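Local coordinates for ABC-type phosphate transport system, periplasmic component (Lactobacillus brevis, PDB 4ECF), which probably serves as the solute-binding component of an ABC importer, capturing phosphate for transport across the cytoplasmic membrane, at residues Val123-Ala135 with Arg146-Met158. Sequence-based numbering, arbitrary orientation.
Sequences VLINRAQGSGTRA and RSKTAQEQDSSGM. With PO4 (phosphate ion), chain B.
The phosphate pocket is built here at the ends of two neighbouring parallel strands, 123-127 and 151-153, with Arg127 lying between the bound ion and the turn into helix 156-165. The strands are joined by two backbone bonds: Asn126 N donates almost straight to Gln151 O (2.9 Å), and Asn126 O receives Gln153 N (3.0 Å). Towards their start they splay, and a water bridges Leu124 O and Gln151 N.

Arg127 folds back through bends at chi2 (-79°) and chi3 (-51°), which brings the edge of its guanidinium up to the ion. Ser155 CA and Ser156 N lie above one face of that group and Ser131 OG above the opposite one, each displaced toward the rim, while Gln153 O sits at its edge. NH2 of Arg127 gives a good bond to phosphate O3 (2.8 Å), whereas NH1 reaches O1 only weakly. A water accepts from Arg127 NE and Ala128 N and donates to Gln153 O, which probably helps to hold the folded side chain.

Phosphate O1 also takes bonds from both hydroxyls, Ser131 OG (2.6 Å) and Thr133 OG1 (2.7 Å), and from Thr133 N; Gly132 N donates to O2. The start of helix 132-140 therefore faces the anion and probably helps to stabilise its charge. Thr12, Ser11, Ala13 and Thr41 complete the site.

The extended Arg134 sends NH1 back to Arg127 O (2.7 Å), tying helix to strand; the same nitrogen makes a salt bridge to Glu152 OE2 through a weak hydrogen bond (3.3 Å), the two planar groups turned 77° apart, while NE pairs with Glu138. On the face that carries Arg127, opposite Asn126 and Glu152, Ile125 CG2 packs on Gln153 CG (3.8 Å), and both side chains touch Ile162 of helix 156-165.

Strand 123-127, helix 132-140 and strand 151-153 form a beta-alpha-beta unit, with anion binding at a helix N-terminus as in periplasmic phosphate-binding proteins.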
# COMPACT_ATOMS: atom_id res chain seq x y z
N VAL A 123 -1.50 -19.18 -10.54
CA VAL A 123 -2.29 -19.15 -9.32
C VAL A 123 -2.42 -17.72 -8.88
O VAL A 123 -1.44 -17.11 -8.41
CB VAL A 123 -1.60 -19.96 -8.18
CG1 VAL A 123 -2.41 -19.88 -6.89
CG2 VAL A 123 -1.37 -21.41 -8.60
N LEU A 124 -3.63 -17.17 -9.02
CA LEU A 124 -3.89 -15.81 -8.57
C LEU A 124 -4.00 -15.80 -7.06
O LEU A 124 -4.69 -16.65 -6.46
CB LEU A 124 -5.19 -15.25 -9.20
CG LEU A 124 -5.23 -15.18 -10.72
CD1 LEU A 124 -6.62 -14.73 -11.16
CD2 LEU A 124 -4.13 -14.30 -11.29
N ILE A 125 -3.33 -14.83 -6.45
CA ILE A 125 -3.46 -14.57 -5.02
C ILE A 125 -3.95 -13.13 -4.86
O ILE A 125 -3.34 -12.21 -5.37
CB ILE A 125 -2.12 -14.78 -4.29
CG1 ILE A 125 -1.53 -16.17 -4.58
CG2 ILE A 125 -2.28 -14.54 -2.79
CD1 ILE A 125 -2.29 -17.31 -3.97
N ASN A 126 -5.08 -12.95 -4.18
CA ASN A 126 -5.64 -11.62 -3.99
C ASN A 126 -5.63 -11.23 -2.53
O ASN A 126 -5.53 -12.09 -1.64
CB ASN A 126 -7.09 -11.57 -4.51
CG ASN A 126 -7.16 -11.31 -5.99
OD1 ASN A 126 -7.75 -12.09 -6.73
ND2 ASN A 126 -6.60 -10.21 -6.43
N ARG A 127 -5.74 -9.93 -2.27
CA ARG A 127 -6.13 -9.50 -0.96
C ARG A 127 -7.65 -9.46 -0.88
O ARG A 127 -8.35 -9.41 -1.91
CB ARG A 127 -5.55 -8.11 -0.67
CG ARG A 127 -4.03 -8.07 -0.57
CD ARG A 127 -3.47 -8.55 0.78
NE ARG A 127 -4.16 -7.84 1.85
CZ ARG A 127 -3.87 -6.60 2.21
NH1 ARG A 127 -2.87 -5.95 1.62
NH2 ARG A 127 -4.59 -6.01 3.13
N ALA A 128 -8.15 -9.42 0.35
CA ALA A 128 -9.57 -9.24 0.59
C ALA A 128 -10.06 -7.84 0.25
O ALA A 128 -9.31 -6.86 0.30
CB ALA A 128 -9.89 -9.57 2.04
N GLN A 129 -11.34 -7.75 -0.10
CA GLN A 129 -12.02 -6.49 -0.33
C GLN A 129 -11.85 -5.59 0.89
O GLN A 129 -11.91 -6.07 2.02
CB GLN A 129 -13.53 -6.70 -0.58
CG GLN A 129 -13.84 -7.26 -1.95
CD GLN A 129 -13.52 -6.28 -3.07
OE1 GLN A 129 -13.46 -5.06 -2.85
NE2 GLN A 129 -13.29 -6.81 -4.27
N GLY A 130 -11.63 -4.30 0.63
CA GLY A 130 -11.27 -3.35 1.70
C GLY A 130 -9.79 -3.03 1.75
O GLY A 130 -9.40 -2.00 2.32
N SER A 131 -8.96 -3.90 1.18
CA SER A 131 -7.51 -3.66 1.06
C SER A 131 -7.28 -2.46 0.16
O SER A 131 -7.83 -2.37 -0.95
CB SER A 131 -6.82 -4.85 0.41
OG SER A 131 -5.52 -4.51 -0.03
N GLY A 132 -6.46 -1.51 0.63
CA GLY A 132 -6.17 -0.35 -0.15
C GLY A 132 -5.20 -0.66 -1.27
O GLY A 132 -5.26 -0.05 -2.37
N THR A 133 -4.36 -1.66 -1.03
CA THR A 133 -3.45 -2.18 -2.09
C THR A 133 -4.28 -2.74 -3.25
O THR A 133 -4.02 -2.42 -4.43
CB THR A 133 -2.51 -3.26 -1.55
OG1 THR A 133 -1.79 -2.75 -0.40
CG2 THR A 133 -1.49 -3.59 -2.65
N ARG A 134 -5.26 -3.56 -2.91
CA ARG A 134 -6.10 -4.12 -3.93
C ARG A 134 -6.87 -3.03 -4.72
O ARG A 134 -6.90 -3.08 -5.94
CB ARG A 134 -7.07 -5.15 -3.37
CG ARG A 134 -8.04 -5.69 -4.42
CD ARG A 134 -8.85 -6.84 -3.88
NE ARG A 134 -9.79 -7.29 -4.90
CZ ARG A 134 -10.47 -8.42 -4.82
NH1 ARG A 134 -10.30 -9.21 -3.79
NH2 ARG A 134 -11.31 -8.77 -5.79
N ALA A 135 -7.47 -2.05 -4.03
CA ALA A 135 -8.19 -0.98 -4.72
C ALA A 135 -7.29 -0.22 -5.68
O ALA A 135 -7.67 0.09 -6.80
CB ALA A 135 -8.84 -0.05 -3.71
N ARG A 146 -12.15 -6.06 -12.59
CA ARG A 146 -12.29 -6.89 -11.37
C ARG A 146 -11.52 -8.18 -11.54
O ARG A 146 -11.52 -8.77 -12.62
CB ARG A 146 -13.75 -7.27 -11.13
CG ARG A 146 -14.67 -6.10 -10.83
CD ARG A 146 -14.34 -5.44 -9.50
NE ARG A 146 -13.22 -4.50 -9.62
CZ ARG A 146 -13.33 -3.19 -9.84
NH1 ARG A 146 -14.51 -2.58 -9.96
NH2 ARG A 146 -12.23 -2.48 -9.95
N SER A 147 -10.87 -8.63 -10.46
CA SER A 147 -10.13 -9.87 -10.48
C SER A 147 -11.10 -11.06 -10.54
O SER A 147 -12.20 -11.00 -9.97
CB SER A 147 -9.25 -9.94 -9.23
OG SER A 147 -8.41 -8.80 -9.17
N LYS A 148 -10.67 -12.10 -11.23
CA LYS A 148 -11.22 -13.43 -11.11
C LYS A 148 -11.18 -13.84 -9.61
O LYS A 148 -10.23 -13.54 -8.92
CB LYS A 148 -10.31 -14.35 -11.94
CG LYS A 148 -10.69 -15.84 -11.97
CD LYS A 148 -9.61 -16.65 -12.71
CE LYS A 148 -9.67 -18.15 -12.47
NZ LYS A 148 -8.69 -18.88 -13.35
N THR A 149 -12.21 -14.53 -9.11
CA THR A 149 -12.21 -15.15 -7.77
C THR A 149 -10.97 -16.04 -7.56
O THR A 149 -10.70 -16.94 -8.38
CB THR A 149 -13.50 -15.99 -7.59
OG1 THR A 149 -14.62 -15.10 -7.69
CG2 THR A 149 -13.53 -16.73 -6.23
N ALA A 150 -10.25 -15.81 -6.45
CA ALA A 150 -8.90 -16.36 -6.18
C ALA A 150 -8.80 -16.67 -4.69
O ALA A 150 -9.57 -16.14 -3.87
CB ALA A 150 -7.79 -15.33 -6.52
N GLN A 151 -7.78 -17.44 -4.33
CA GLN A 151 -7.28 -17.51 -2.95
C GLN A 151 -7.03 -16.08 -2.43
O GLN A 151 -6.39 -15.28 -3.13
CB GLN A 151 -5.95 -18.29 -2.93
CG GLN A 151 -5.39 -18.54 -1.52
CD GLN A 151 -4.03 -19.23 -1.53
OE1 GLN A 151 -3.63 -19.84 -2.53
NE2 GLN A 151 -3.33 -19.15 -0.41
N GLU A 152 -7.52 -15.78 -1.23
CA GLU A 152 -7.30 -14.46 -0.59
C GLU A 152 -6.49 -14.55 0.70
O GLU A 152 -6.54 -15.56 1.43
CB GLU A 152 -8.61 -13.71 -0.31
CG GLU A 152 -9.25 -13.18 -1.59
CD GLU A 152 -10.64 -12.59 -1.46
OE1 GLU A 152 -11.25 -12.57 -0.36
OE2 GLU A 152 -11.15 -12.15 -2.53
N GLN A 153 -5.73 -13.49 0.96
CA GLN A 153 -4.86 -13.43 2.13
C GLN A 153 -5.18 -12.12 2.84
O GLN A 153 -5.69 -11.21 2.20
CB GLN A 153 -3.39 -13.49 1.72
CG GLN A 153 -3.00 -14.72 0.92
CD GLN A 153 -3.23 -16.03 1.64
OE1 GLN A 153 -3.65 -17.00 1.02
NE2 GLN A 153 -2.93 -16.09 2.93
N ASP A 154 -4.91 -12.02 4.14
CA ASP A 154 -5.43 -10.91 4.93
C ASP A 154 -4.44 -9.77 5.06
O ASP A 154 -4.80 -8.75 5.62
CB ASP A 154 -5.86 -11.36 6.34
CG ASP A 154 -7.15 -12.18 6.35
OD1 ASP A 154 -7.90 -12.19 5.34
OD2 ASP A 154 -7.42 -12.81 7.40
N SER A 155 -3.20 -9.92 4.57
CA SER A 155 -2.22 -8.83 4.71
C SER A 155 -1.19 -8.86 3.60
O SER A 155 -0.98 -9.89 2.96
CB SER A 155 -1.45 -8.97 6.05
OG SER A 155 -0.66 -10.14 6.08
N SER A 156 -0.45 -7.76 3.50
CA SER A 156 0.71 -7.67 2.61
C SER A 156 1.73 -8.77 2.90
O SER A 156 2.25 -9.41 2.00
CB SER A 156 1.39 -6.29 2.80
OG SER A 156 0.55 -5.21 2.47
N GLY A 157 2.06 -8.99 4.18
CA GLY A 157 3.04 -9.99 4.55
C GLY A 157 2.65 -11.41 4.19
O GLY A 157 3.50 -12.17 3.73
N MSE A 158 1.37 -11.74 4.35
CA MSE A 158 0.88 -13.08 3.98
C MSE A 158 0.84 -13.28 2.45
O MSE A 158 1.15 -14.37 1.98
CB MSE A 158 -0.45 -13.37 4.65
CG MSE A 158 -0.32 -13.46 6.16
SE MSE A 158 -2.03 -13.75 7.04
CE MSE A 158 -2.86 -12.02 6.98
P PO4 B . -3.73 -2.56 2.75
O1 PO4 B . -3.69 -3.27 1.41
O2 PO4 B . -4.95 -1.73 2.95
O3 PO4 B . -3.51 -3.50 3.90
O4 PO4 B . -2.47 -1.56 2.84
O HOH W 1 -6.21 -18.75 -6.38
O HOH W 2 -7.04 -6.62 4.67
O HOH W 3 -6.92 -8.54 2.74
O HOH W 4 -12.99 -10.23 -0.30
O HOH W 5 0.59 -4.24 -0.03